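Local coordinates for protein leucyl aminopeptidase (Trypanosoma brucei brucei, PDB 5NTD) that acts as an M17-family leucyl aminopeptidase, a metal-dependent exopeptidase, here with manganese, that probably removes leucine and similar residues from peptide N-termini and is inhibited by bestatin, at residues S285-G290 and F383-E388; D241-D246 and R251-I256; L269-Y274 and N387-T392; V395-A400 and T515-K520. All coordinates share one frame; numbering follows the deposited sequence.

All four contacts lie on one mixed sheet of the catalytic domain. Contacts 1 and 4 are its buried core: their strands are neighbours, joined by backbone bonds such as Ser285 O to Ile397 N, and helices pack against them from opposite faces of the sheet. Contacts 2 and 3 sit nearer the surface, on the paired strands 239-244 and 268-274, and contact 2 includes an exposed arginine. Contacts 1 and 3 share Asn387 and Glu388 at a helix end, while His384 approaches Tyr253 of contact 2 and Thr271 of contact 3. Apolar touches dominate throughout, whereas contact 1 alone reaches metal and inhibitor, and contact 4 links a buried glutamate to exposed cations by salt bridges.

Contact 1: residues S285-G290 and F383-E388; sequences SLVGKG and FHATNE. With MN (manganese (II) ion), chain B; BES (2-(3-amino-2-hydroxy-4-phenyl-butyrylamino)-4-methyl-pentanoic acid), chain C.
Ser285 and Val287 of strand 283-291 pack on Ala385 of helix 374-387 in a strand-helix contact of the catalytic domain, and the same strand runs on to the manganese site. The Ala385 methyl makes the contact. Its CB lies 3.8 Å from Ser285 CB and 4.1 Å from Val287 CG2, so it rests against two successive residues on one face of the strand. Small side chains suit this spot because they let the helix come close to the sheet. In Val287, CG1 stands anti to the backbone N (chi1 -175°), which leaves CG2 as the branch that touches the alanine. The buried hydroxyl of Ser285 finds its polar partner in Ser336 OG on the adjoining strand 334-344, although it lies beside a methyl group.

Two residues further along, Lys289 sends an extended chain to the metal, and its NZ binds manganese at 2.1 Å. Bestatin holds the same ion through its N2 at 2.0 Å and its O2 at 1.9 Å, and Asp294, Asp312 and Glu373 complete the site. At the helix end, Asn387 ND2 donates to Glu388 OE1 over 2.8 Å, nearly straight at 166°, meeting the oxygen on its anti side and tilted out of the carboxylate plane.

Strand 283-291 lies between strands 334-344 and 395-400, pairing in parallel with both. Val287 also touches Leu378 and Val382 of helix 374-387, and Lys289 reaches Leu378, so the helix runs alongside the strand in the opposite chain direction, its first turns near the lysine.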
loop_
_atom_site.group_PDB
_atom_site.type_symbol
_atom_site.label_atom_id
_atom_site.label_comp_id
_atom_site.label_asym_id
_atom_site.label_seq_id
_atom_site.Cartn_x
_atom_site.Cartn_y
_atom_site.Cartn_z
ATOM N N SER G 285 0.829 -32.672 29.105
ATOM C CA SER G 285 0.631 -31.234 29.388
ATOM C C SER G 285 0.122 -30.514 28.161
ATOM O O SER G 285 0.744 -30.548 27.092
ATOM C CB SER G 285 1.896 -30.570 29.857
ATOM O OG SER G 285 2.227 -30.975 31.175
ATOM N N LEU G 286 -1.022 -29.885 28.327
ATOM C CA LEU G 286 -1.638 -29.093 27.284
ATOM C C LEU G 286 -1.330 -27.634 27.540
ATOM O O LEU G 286 -1.420 -27.167 28.673
ATOM C CB LEU G 286 -3.156 -29.266 27.246
ATOM C CG LEU G 286 -3.657 -30.708 27.158
ATOM C CD1 LEU G 286 -5.175 -30.755 27.304
ATOM C CD2 LEU G 286 -3.261 -31.355 25.836
ATOM N N VAL G 287 -1.025 -26.907 26.471
ATOM C CA VAL G 287 -0.788 -25.452 26.553
ATOM C C VAL G 287 -1.536 -24.750 25.407
ATOM O O VAL G 287 -1.376 -25.098 24.277
ATOM C CB VAL G 287 0.704 -25.138 26.452
ATOM C CG1 VAL G 287 0.949 -23.649 26.659
ATOM C CG2 VAL G 287 1.470 -25.926 27.492
ATOM N N GLY G 288 -2.352 -23.778 25.749
ATOM C CA GLY G 288 -3.196 -23.108 24.773
ATOM C C GLY G 288 -2.994 -21.603 24.691
ATOM O O GLY G 288 -2.878 -20.931 25.701
ATOM N N LYS G 289 -2.926 -21.103 23.460
ATOM C CA LYS G 289 -2.826 -19.642 23.195
ATOM C C LYS G 289 -4.205 -19.069 23.465
ATOM O O LYS G 289 -5.160 -19.325 22.730
ATOM C CB LYS G 289 -2.362 -19.332 21.756
ATOM C CG LYS G 289 -2.337 -17.846 21.404
ATOM C CD LYS G 289 -2.065 -17.570 19.906
ATOM C CE LYS G 289 -2.171 -16.078 19.549
ATOM N NZ LYS G 289 -2.076 -15.698 18.111
ATOM N N GLY G 290 -4.294 -18.294 24.525
ATOM C CA GLY G 290 -5.558 -17.684 24.927
ATOM C C GLY G 290 -5.591 -16.189 24.744
ATOM O O GLY G 290 -5.821 -15.423 25.680
ATOM N N PHE G 383 7.225 -23.633 29.102
ATOM C CA PHE G 383 8.245 -23.684 30.176
ATOM C C PHE G 383 7.569 -23.985 31.520
ATOM O O PHE G 383 8.035 -24.833 32.273
ATOM C CB PHE G 383 9.066 -22.438 30.342
ATOM C CG PHE G 383 10.213 -22.632 31.296
ATOM C CD1 PHE G 383 11.403 -23.237 30.870
ATOM C CD2 PHE G 383 10.099 -22.273 32.635
ATOM C CE1 PHE G 383 12.482 -23.429 31.764
ATOM C CE2 PHE G 383 11.162 -22.461 33.515
ATOM C CZ PHE G 383 12.346 -23.046 33.085
ATOM N N HIS G 384 6.472 -23.308 31.761
ATOM C CA HIS G 384 5.705 -23.566 32.961
ATOM C C HIS G 384 5.313 -25.065 33.072
ATOM O O HIS G 384 5.494 -25.709 34.106
ATOM C CB HIS G 384 4.433 -22.745 32.967
ATOM C CG HIS G 384 3.615 -22.926 34.206
ATOM N ND1 HIS G 384 3.953 -22.339 35.410
ATOM C CD2 HIS G 384 2.474 -23.630 34.432
ATOM C CE1 HIS G 384 3.040 -22.655 36.316
ATOM N NE2 HIS G 384 2.138 -23.440 35.748
ATOM N N ALA G 385 4.774 -25.594 31.989
ATOM C CA ALA G 385 4.303 -26.990 31.962
ATOM C C ALA G 385 5.451 -27.967 32.161
ATOM O O ALA G 385 5.285 -28.976 32.837
ATOM C CB ALA G 385 3.576 -27.314 30.669
ATOM N N THR G 386 6.582 -27.669 31.577
ATOM C CA THR G 386 7.705 -28.619 31.567
ATOM C C THR G 386 8.676 -28.437 32.741
ATOM O O THR G 386 9.571 -29.252 32.934
ATOM C CB THR G 386 8.523 -28.558 30.263
ATOM O OG1 THR G 386 8.946 -27.214 30.026
ATOM C CG2 THR G 386 7.682 -29.048 29.127
ATOM N N ASN G 387 8.501 -27.375 33.497
ATOM C CA ASN G 387 9.422 -27.063 34.590
ATOM C C ASN G 387 8.803 -26.821 35.955
ATOM O O ASN G 387 9.445 -27.069 36.959
ATOM C CB ASN G 387 10.253 -25.824 34.269
ATOM C CG ASN G 387 11.585 -25.799 35.026
ATOM O OD1 ASN G 387 12.505 -26.529 34.693
ATOM N ND2 ASN G 387 11.674 -24.955 36.039
ATOM N N GLU G 388 7.583 -26.327 35.999
ATOM C CA GLU G 388 7.019 -25.810 37.249
ATOM C C GLU G 388 5.925 -26.650 37.863
ATOM O O GLU G 388 5.341 -26.271 38.876
ATOM C CB GLU G 388 6.472 -24.410 37.041
ATOM C CG GLU G 388 7.494 -23.444 36.509
ATOM C CD GLU G 388 8.579 -23.132 37.494
ATOM O OE1 GLU G 388 9.725 -23.243 37.048
ATOM O OE2 GLU G 388 8.335 -22.742 38.673
HETATM MN MN MN B . -2.439 -13.725 17.647
HETATM N N2 BES C . -3.200 -14.433 15.912
HETATM C C1 BES C . -2.399 -14.142 14.724
HETATM C C6 BES C . -2.423 -15.279 13.673
HETATM C C7 BES C . -3.595 -15.338 12.734
HETATM C C8 BES C . -4.774 -15.970 13.105
HETATM C C12 BES C . -3.503 -14.811 11.452
HETATM C C9 BES C . -5.855 -16.034 12.229
HETATM C C11 BES C . -4.592 -14.870 10.569
HETATM C C10 BES C . -5.772 -15.474 10.957
HETATM C C2 BES C . -0.968 -13.854 15.227
HETATM O O2 BES C . -0.909 -13.285 16.572
HETATM C C3 BES C . -0.349 -12.854 14.296
HETATM O O3 BES C . -0.567 -11.661 14.614
HETATM N N1 BES C . 0.377 -13.403 13.309
HETATM C C4 BES C . 1.078 -12.682 12.288
HETATM C C13 BES C . 2.522 -12.396 12.688
HETATM C C14 BES C . 3.217 -11.324 11.850
HETATM C C15 BES C . 2.443 -10.041 11.576
HETATM C C16 BES C . 4.495 -10.905 12.533
HETATM C C5 BES C . 1.125 -13.464 11.020
HETATM O O1 BES C . 0.958 -12.847 9.968
HETATM O O4 BES C . 1.336 -14.680 11.050
#

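Contact 2: residues D241-D246 and R251-I256; sequences DVICGD and RGYGGI
Ile243 stands at about a right angle to the side chain of Arg251, with its end in the corner between the arginine's guanidinium and the ring of Tyr253. Its CD1 lies over one face of the guanidinium, 3.4 Å above the plane and displaced toward the rim. The nearest nitrogen to this methyl is Arg251 NH1, 3.6 Å from Ile243 CD1. One carbon back, Ile243 CG1 comes equally close to Arg251 NH2, at 3.6 Å, while the other branch, CG2, lies 3.9 Å from Arg251 NH2 and near CD. A flat cation suits such an exposed place: its face can lie on a hydrocarbon while its N-H groups point outward in the guanidinium plane. The arginine chain bends at chi3 (62°), which turns the guanidinium across the isoleucine.

The second wall is aromatic. Tyr253 CE2 is 3.8 Å from Ile243 CD1, and the methyl meets the ring obliquely. The tyrosine hydroxyl lies beyond this apolar touch and hydrogen-bonds to His384 ND1.

The backbone turn between the two walls is a Schellman motif ending helix 246-250. Gly252, with positive phi, is its C-prime residue, and Tyr253 N bonds back to Leu248 O. Tyr253 then forms the centre of an inverse gamma turn and the N-cap of helix 254-260.

Around this corner, strand 239-244 pairs antiparallel with strand 268-274, whose Leu269 touches Tyr253. Leu248 of helix 246-250 packs on both Ile243 and Tyr253, and helix 374-387 contributes His384 beside Ile243 and Asp380 beside Tyr253.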
loop_
_atom_site.group_PDB
_atom_site.type_symbol
_atom_site.label_atom_id
_atom_site.label_comp_id
_atom_site.label_asym_id
_atom_site.label_seq_id
_atom_site.Cartn_x
_atom_site.Cartn_y
_atom_site.Cartn_z
ATOM N N ASP G 241 -4.929 -23.447 39.189
ATOM C CA ASP G 241 -3.878 -22.518 39.650
ATOM C C ASP G 241 -3.884 -21.281 38.710
ATOM O O ASP G 241 -3.833 -21.429 37.502
ATOM C CB ASP G 241 -2.509 -23.186 39.603
ATOM C CG ASP G 241 -1.363 -22.227 39.927
ATOM O OD1 ASP G 241 -1.435 -21.578 40.996
ATOM O OD2 ASP G 241 -0.363 -22.156 39.146
ATOM N N VAL G 242 -3.924 -20.107 39.292
ATOM C CA VAL G 242 -3.972 -18.871 38.551
ATOM C C VAL G 242 -2.823 -17.972 38.947
ATOM O O VAL G 242 -2.697 -17.585 40.102
ATOM C CB VAL G 242 -5.271 -18.091 38.811
ATOM C CG1 VAL G 242 -5.281 -16.774 38.041
ATOM C CG2 VAL G 242 -6.481 -18.915 38.409
ATOM N N ILE G 243 -2.011 -17.592 37.973
ATOM C CA ILE G 243 -1.008 -16.555 38.183
ATOM C C ILE G 243 -1.476 -15.330 37.425
ATOM O O ILE G 243 -1.568 -15.339 36.195
ATOM C CB ILE G 243 0.378 -16.983 37.730
ATOM C CG1 ILE G 243 0.663 -18.382 38.259
ATOM C CG2 ILE G 243 1.419 -15.999 38.237
ATOM C CD1 ILE G 243 1.973 -18.946 37.788
ATOM N N CYS G 244 -1.729 -14.262 38.153
ATOM C CA CYS G 244 -2.474 -13.099 37.624
ATOM C C CYS G 244 -1.699 -11.788 37.606
ATOM O O CYS G 244 -1.001 -11.448 38.554
ATOM C CB CYS G 244 -3.749 -12.865 38.419
ATOM S SG CYS G 244 -4.766 -11.518 37.748
ATOM N N GLY G 245 -1.790 -11.098 36.472
ATOM C CA GLY G 245 -1.324 -9.711 36.347
ATOM C C GLY G 245 0.106 -9.473 36.729
ATOM O O GLY G 245 1.021 -10.140 36.259
ATOM N N ASP G 246 0.311 -8.535 37.627
ATOM C CA ASP G 246 1.692 -8.179 38.042
ATOM C C ASP G 246 2.459 -9.321 38.700
ATOM O O ASP G 246 3.685 -9.365 38.655
ATOM C CB ASP G 246 1.678 -6.940 38.923
ATOM C CG ASP G 246 1.284 -5.673 38.149
ATOM O OD1 ASP G 246 0.974 -5.725 36.927
ATOM O OD2 ASP G 246 1.302 -4.581 38.759
ATOM N N ARG G 251 7.078 -13.140 39.322
ATOM C CA ARG G 251 7.487 -14.560 39.239
ATOM C C ARG G 251 8.232 -14.959 37.963
ATOM O O ARG G 251 8.482 -16.138 37.730
ATOM C CB ARG G 251 6.279 -15.432 39.436
ATOM C CG ARG G 251 5.723 -15.306 40.858
ATOM C CD ARG G 251 4.437 -16.091 41.068
ATOM N NE ARG G 251 4.648 -17.531 40.858
ATOM C CZ ARG G 251 3.706 -18.464 40.967
ATOM N NH1 ARG G 251 4.005 -19.731 40.709
ATOM N NH2 ARG G 251 2.463 -18.148 41.320
ATOM N N GLY G 252 8.642 -13.973 37.170
ATOM C CA GLY G 252 9.580 -14.204 36.036
ATOM C C GLY G 252 8.930 -14.609 34.733
ATOM O O GLY G 252 9.612 -14.964 33.786
ATOM N N TYR G 253 7.609 -14.513 34.668
ATOM C CA TYR G 253 6.855 -14.830 33.440
ATOM C C TYR G 253 6.775 -13.613 32.508
ATOM O O TYR G 253 5.702 -13.072 32.224
ATOM C CB TYR G 253 5.454 -15.339 33.773
ATOM C CG TYR G 253 5.467 -16.695 34.452
ATOM C CD1 TYR G 253 5.439 -17.869 33.707
ATOM C CD2 TYR G 253 5.477 -16.798 35.859
ATOM C CE1 TYR G 253 5.416 -19.118 34.337
ATOM C CE2 TYR G 253 5.475 -18.042 36.497
ATOM C CZ TYR G 253 5.447 -19.198 35.729
ATOM O OH TYR G 253 5.500 -20.424 36.322
ATOM N N GLY G 254 7.942 -13.205 32.054
ATOM C CA GLY G 254 8.111 -11.948 31.311
ATOM C C GLY G 254 7.397 -11.930 29.973
ATOM O O GLY G 254 6.974 -10.867 29.493
ATOM N N GLY G 255 7.240 -13.098 29.379
ATOM C CA GLY G 255 6.601 -13.194 28.053
ATOM C C GLY G 255 5.130 -12.876 28.053
ATOM O O GLY G 255 4.674 -11.901 27.491
ATOM N N ILE G 256 4.383 -13.669 28.789
ATOM C CA ILE G 256 2.948 -13.431 28.937
ATOM C C ILE G 256 2.660 -12.095 29.633
ATOM O O ILE G 256 1.694 -11.414 29.306
ATOM C CB ILE G 256 2.184 -14.618 29.612
ATOM C CG1 ILE G 256 0.693 -14.332 29.634
ATOM C CG2 ILE G 256 2.704 -14.912 31.010
ATOM C CD1 ILE G 256 -0.150 -15.555 29.912
#

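Contact 3: residues L269-Y274 and N387-T392; sequences LVTLLY and NELSFT
Leu273, on strand 268-274, reaches toward Phe391 of the loop that follows helix 374-387. Its CB is still 6.0 Å from Phe391 CE1. The next atom, CG, is set anti to the carbonyl carbon (chi1 -65°) and closes the gap to 5.4 Å from the same ring carbon. At the fork, CD1 continues the extended line of the chain, and CD2 turns toward the phenyl group, ending 4.0 Å from Phe391 CE1. This methyl meets the edge of the ring in its plane, and the two side chains slide past each other in opposite directions. Phe391 is placed for this by its CG, which stands between the backbone N and the carbonyl carbon (chi1 68°).

Two residues back along each segment, Leu389 CD2 touches Thr271 CG2 at 4.1 Å. The beta-branched threonine serves two neighbours: its methyl faces the leucine, and its hydroxyl hydrogen-bonds to Thr338 OG1 on strand 334-344. Leu389 also rests on His384 and Ser336, while Phe391 lies on Gln334.

Apolar side chains thus seat an irregular loop on the sheet at a partly buried place. The arrangement belongs to the alpha/beta/alpha layering of the zinc-exopeptidase fold, here at the connection leading from helix 374-387 back to strand 395-400.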
loop_
_atom_site.group_PDB
_atom_site.type_symbol
_atom_site.label_atom_id
_atom_site.label_comp_id
_atom_site.label_asym_id
_atom_site.label_seq_id
_atom_site.Cartn_x
_atom_site.Cartn_y
_atom_site.Cartn_z
ATOM N N LEU G 269 -1.944 -16.651 33.661
ATOM C CA LEU G 269 -1.519 -18.012 33.374
ATOM C C LEU G 269 -2.348 -18.941 34.268
ATOM O O LEU G 269 -2.172 -19.004 35.478
ATOM C CB LEU G 269 -0.049 -18.185 33.639
ATOM C CG LEU G 269 0.627 -19.347 32.927
ATOM C CD1 LEU G 269 0.659 -19.178 31.420
ATOM C CD2 LEU G 269 2.044 -19.488 33.455
ATOM N N VAL G 270 -3.252 -19.664 33.634
ATOM C CA VAL G 270 -4.202 -20.520 34.313
ATOM C C VAL G 270 -3.881 -21.994 34.051
ATOM O O VAL G 270 -3.960 -22.456 32.914
ATOM C CB VAL G 270 -5.619 -20.242 33.864
ATOM C CG1 VAL G 270 -6.611 -21.139 34.583
ATOM C CG2 VAL G 270 -5.980 -18.798 34.111
ATOM N N THR G 271 -3.539 -22.726 35.103
ATOM C CA THR G 271 -3.222 -24.133 34.959
ATOM C C THR G 271 -4.242 -25.004 35.683
ATOM O O THR G 271 -4.523 -24.820 36.862
ATOM C CB THR G 271 -1.798 -24.465 35.432
ATOM O OG1 THR G 271 -0.833 -23.737 34.641
ATOM C CG2 THR G 271 -1.504 -25.942 35.274
ATOM N N LEU G 272 -4.758 -25.971 34.951
ATOM C CA LEU G 272 -5.738 -26.927 35.441
ATOM C C LEU G 272 -5.091 -28.317 35.519
ATOM O O LEU G 272 -4.293 -28.670 34.650
ATOM C CB LEU G 272 -6.967 -27.001 34.538
ATOM C CG LEU G 272 -7.467 -25.650 34.040
ATOM C CD1 LEU G 272 -8.647 -25.848 33.101
ATOM C CD2 LEU G 272 -7.877 -24.773 35.197
ATOM N N LEU G 273 -5.430 -29.072 36.573
ATOM C CA LEU G 273 -4.870 -30.430 36.785
ATOM C C LEU G 273 -5.924 -31.464 36.943
ATOM O O LEU G 273 -6.858 -31.316 37.694
ATOM C CB LEU G 273 -3.988 -30.495 38.002
ATOM C CG LEU G 273 -2.709 -29.670 37.930
ATOM C CD1 LEU G 273 -2.090 -29.560 39.331
ATOM C CD2 LEU G 273 -1.714 -30.311 36.955
ATOM N N TYR G 274 -5.718 -32.547 36.230
ATOM C CA TYR G 274 -6.543 -33.732 36.364
ATOM C C TYR G 274 -5.643 -34.953 36.453
ATOM O O TYR G 274 -4.801 -35.211 35.580
ATOM C CB TYR G 274 -7.485 -33.865 35.171
ATOM C CG TYR G 274 -8.069 -35.242 34.967
ATOM C CD1 TYR G 274 -9.034 -35.753 35.839
ATOM C CD2 TYR G 274 -7.687 -36.016 33.871
ATOM C CE1 TYR G 274 -9.585 -36.998 35.624
ATOM C CE2 TYR G 274 -8.227 -37.270 33.644
ATOM C CZ TYR G 274 -9.176 -37.752 34.518
ATOM O OH TYR G 274 -9.702 -38.997 34.283
ATOM N N ASN G 387 8.501 -27.375 33.497
ATOM C CA ASN G 387 9.422 -27.063 34.590
ATOM C C ASN G 387 8.803 -26.821 35.955
ATOM O O ASN G 387 9.445 -27.069 36.959
ATOM C CB ASN G 387 10.253 -25.824 34.269
ATOM C CG ASN G 387 11.585 -25.799 35.026
ATOM O OD1 ASN G 387 12.505 -26.529 34.693
ATOM N ND2 ASN G 387 11.674 -24.955 36.039
ATOM N N GLU G 388 7.583 -26.327 35.999
ATOM C CA GLU G 388 7.019 -25.810 37.249
ATOM C C GLU G 388 5.925 -26.650 37.863
ATOM O O GLU G 388 5.341 -26.271 38.876
ATOM C CB GLU G 388 6.472 -24.410 37.041
ATOM C CG GLU G 388 7.494 -23.444 36.509
ATOM C CD GLU G 388 8.579 -23.132 37.494
ATOM O OE1 GLU G 388 9.725 -23.243 37.048
ATOM O OE2 GLU G 388 8.335 -22.742 38.673
ATOM N N LEU G 389 5.593 -27.767 37.239
ATOM C CA LEU G 389 4.473 -28.611 37.753
ATOM C C LEU G 389 5.007 -29.697 38.677
ATOM O O LEU G 389 6.202 -29.925 38.769
ATOM C CB LEU G 389 3.654 -29.239 36.602
ATOM C CG LEU G 389 3.075 -28.244 35.615
ATOM C CD1 LEU G 389 2.243 -28.976 34.574
ATOM C CD2 LEU G 389 2.227 -27.180 36.306
ATOM N N SER G 390 4.091 -30.351 39.359
ATOM C CA SER G 390 4.461 -31.462 40.299
ATOM C C SER G 390 4.852 -32.751 39.574
ATOM O O SER G 390 5.329 -33.672 40.193
ATOM C CB SER G 390 3.324 -31.781 41.252
ATOM O OG SER G 390 2.149 -32.057 40.492
ATOM N N PHE G 391 4.622 -32.809 38.277
ATOM C CA PHE G 391 5.127 -33.908 37.443
ATOM C C PHE G 391 5.791 -33.338 36.203
ATOM O O PHE G 391 5.613 -32.167 35.870
ATOM C CB PHE G 391 3.995 -34.833 37.033
ATOM C CG PHE G 391 3.008 -34.193 36.078
ATOM C CD1 PHE G 391 1.943 -33.454 36.551
ATOM C CD2 PHE G 391 3.130 -34.393 34.708
ATOM C CE1 PHE G 391 1.014 -32.902 35.681
ATOM C CE2 PHE G 391 2.206 -33.850 33.821
ATOM C CZ PHE G 391 1.152 -33.093 34.308
ATOM N N THR G 392 6.529 -34.190 35.512
ATOM C CA THR G 392 7.123 -33.841 34.215
ATOM C C THR G 392 6.368 -34.608 33.145
ATOM O O THR G 392 6.286 -35.813 33.214
ATOM C CB THR G 392 8.612 -34.207 34.141
ATOM O OG1 THR G 392 9.311 -33.520 35.188
ATOM C CG2 THR G 392 9.241 -33.756 32.805
#

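Contact 4: residues V395-A400 and T515-K520; sequences VVIDMA and TEYFRK
Tyr517 of the C-terminal helix 511-519 meets Ile397 and Val395, which point from the same face of strand 395-400. Ile397 CD1 lies 3.7 Å from Tyr517 CE2 and approaches the ring obliquely as the two side chains run past each other. Farther out, the phenol oxygen Tyr517 OH reaches Val395 and rests 3.7 Å from its CG1. The long aromatic side chain spans a wide gap, and with CG anti to the backbone N (chi1 174°) it reaches across to the strand.

In the second shell, Met428 of helix 422-435 touches both Ile397 and Tyr517, while Phe518 packs on Leu286 of the adjoining strand 283-291. Beyond this core, Glu516 gathers a salt-bridge network at the helix end. Arg519 grips its OE1 side-on, with Arg519 NE 2.8 Å away and NH2 joining it, while Lys520 NZ binds Glu516 OE2 at 2.9 Å through the syn lone pair. Arg519 and Lys520 are exposed, and Glu516, itself buried, links them, away from the tyrosine's apolar contact.

The contact is helix-on-sheet packing in an alpha/beta/alpha sandwich, the fold of the catalytic domain of M17 aminopeptidases, here with the C-terminal helix on the inner strand 395-400.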
loop_
_atom_site.group_PDB
_atom_site.type_symbol
_atom_site.label_atom_id
_atom_site.label_comp_id
_atom_site.label_asym_id
_atom_site.label_seq_id
_atom_site.Cartn_x
_atom_site.Cartn_y
_atom_site.Cartn_z
ATOM N N VAL G 395 4.484 -35.884 27.193
ATOM C CA VAL G 395 4.079 -35.254 25.949
ATOM C C VAL G 395 3.585 -33.867 26.268
ATOM O O VAL G 395 2.801 -33.678 27.183
ATOM C CB VAL G 395 2.939 -36.009 25.242
ATOM C CG1 VAL G 395 2.545 -35.305 23.956
ATOM C CG2 VAL G 395 3.348 -37.436 24.932
ATOM N N VAL G 396 4.037 -32.904 25.475
ATOM C CA VAL G 396 3.527 -31.525 25.542
ATOM C C VAL G 396 2.809 -31.224 24.236
ATOM O O VAL G 396 3.363 -31.424 23.159
ATOM C CB VAL G 396 4.616 -30.488 25.729
ATOM C CG1 VAL G 396 4.045 -29.076 25.651
ATOM C CG2 VAL G 396 5.288 -30.671 27.056
ATOM N N ILE G 397 1.563 -30.776 24.361
ATOM C CA ILE G 397 0.775 -30.375 23.206
ATOM C C ILE G 397 0.417 -28.927 23.374
ATOM O O ILE G 397 -0.261 -28.550 24.346
ATOM C CB ILE G 397 -0.528 -31.164 23.050
ATOM C CG1 ILE G 397 -0.256 -32.659 22.980
ATOM C CG2 ILE G 397 -1.285 -30.723 21.794
ATOM C CD1 ILE G 397 -1.518 -33.499 23.029
ATOM N N ASP G 398 0.886 -28.100 22.458
ATOM C CA ASP G 398 0.424 -26.706 22.461
ATOM C C ASP G 398 -0.484 -26.506 21.246
ATOM O O ASP G 398 -0.242 -27.066 20.182
ATOM C CB ASP G 398 1.574 -25.705 22.536
ATOM C CG ASP G 398 2.235 -25.458 21.194
ATOM O OD1 ASP G 398 1.600 -24.797 20.354
ATOM O OD2 ASP G 398 3.342 -25.990 20.994
ATOM N N MET G 399 -1.537 -25.751 21.462
ATOM C CA MET G 399 -2.510 -25.449 20.423
ATOM C C MET G 399 -2.704 -23.950 20.354
ATOM O O MET G 399 -2.895 -23.303 21.366
ATOM C CB MET G 399 -3.864 -26.122 20.668
ATOM C CG MET G 399 -3.761 -27.640 20.814
ATOM S SD MET G 399 -5.352 -28.442 21.008
ATOM C CE MET G 399 -5.621 -29.078 19.384
ATOM N N ALA G 400 -2.659 -23.422 19.137
ATOM C CA ALA G 400 -2.632 -21.961 18.938
ATOM C C ALA G 400 -3.068 -21.543 17.567
ATOM O O ALA G 400 -2.730 -22.161 16.573
ATOM C CB ALA G 400 -1.245 -21.451 19.204
ATOM N N THR G 515 -9.476 -35.623 22.316
ATOM C CA THR G 515 -10.165 -36.739 22.905
ATOM C C THR G 515 -9.745 -38.028 22.198
ATOM O O THR G 515 -9.408 -39.013 22.837
ATOM C CB THR G 515 -11.678 -36.562 22.849
ATOM O OG1 THR G 515 -12.028 -35.402 23.621
ATOM C CG2 THR G 515 -12.389 -37.783 23.458
ATOM N N GLU G 516 -9.726 -37.974 20.873
ATOM C CA GLU G 516 -9.380 -39.126 20.057
ATOM C C GLU G 516 -7.912 -39.469 20.239
ATOM O O GLU G 516 -7.536 -40.649 20.354
ATOM C CB GLU G 516 -9.732 -38.877 18.613
ATOM C CG GLU G 516 -9.344 -39.998 17.659
ATOM C CD GLU G 516 -10.039 -41.332 17.958
ATOM O OE1 GLU G 516 -11.148 -41.329 18.540
ATOM O OE2 GLU G 516 -9.447 -42.390 17.623
ATOM N N TYR G 517 -7.071 -38.445 20.308
ATOM C CA TYR G 517 -5.628 -38.653 20.560
ATOM C C TYR G 517 -5.413 -39.381 21.922
ATOM O O TYR G 517 -4.676 -40.377 22.015
ATOM C CB TYR G 517 -4.839 -37.319 20.495
ATOM C CG TYR G 517 -3.366 -37.418 20.896
ATOM C CD1 TYR G 517 -2.428 -37.934 20.038
ATOM C CD2 TYR G 517 -2.955 -37.057 22.162
ATOM C CE1 TYR G 517 -1.095 -38.088 20.432
ATOM C CE2 TYR G 517 -1.633 -37.200 22.571
ATOM C CZ TYR G 517 -0.713 -37.720 21.716
ATOM O OH TYR G 517 0.597 -37.861 22.116
ATOM N N PHE G 518 -6.064 -38.872 22.943
ATOM C CA PHE G 518 -5.974 -39.475 24.303
ATOM C C PHE G 518 -6.462 -40.955 24.319
ATOM O O PHE G 518 -5.853 -41.808 24.924
ATOM C CB PHE G 518 -6.798 -38.701 25.331
ATOM C CG PHE G 518 -6.350 -37.298 25.558
ATOM C CD1 PHE G 518 -5.049 -36.919 25.361
ATOM C CD2 PHE G 518 -7.255 -36.354 26.003
ATOM C CE1 PHE G 518 -4.645 -35.599 25.581
ATOM C CE2 PHE G 518 -6.877 -35.049 26.232
ATOM C CZ PHE G 518 -5.557 -34.672 26.029
ATOM N N ARG G 519 -7.521 -41.210 23.575
ATOM C CA ARG G 519 -8.119 -42.551 23.445
ATOM C C ARG G 519 -7.121 -43.616 22.983
ATOM O O ARG G 519 -7.162 -44.735 23.474
ATOM C CB ARG G 519 -9.285 -42.573 22.460
ATOM C CG ARG G 519 -10.648 -42.805 23.071
ATOM C CD ARG G 519 -11.812 -42.250 22.265
ATOM N NE ARG G 519 -11.909 -42.715 20.885
ATOM C CZ ARG G 519 -12.556 -43.805 20.466
ATOM N NH1 ARG G 519 -13.163 -44.633 21.308
ATOM N NH2 ARG G 519 -12.588 -44.061 19.157
ATOM N N LYS G 520 -6.215 -43.252 22.079
ATOM C CA LYS G 520 -5.281 -44.212 21.487
ATOM C C LYS G 520 -3.893 -44.208 22.113
ATOM O O LYS G 520 -3.001 -44.859 21.583
ATOM C CB LYS G 520 -5.169 -44.007 19.975
ATOM C CG LYS G 520 -6.483 -44.068 19.189
ATOM C CD LYS G 520 -7.306 -45.325 19.349
ATOM C CE LYS G 520 -8.831 -45.142 19.090
ATOM N NZ LYS G 520 -9.365 -45.264 17.723
#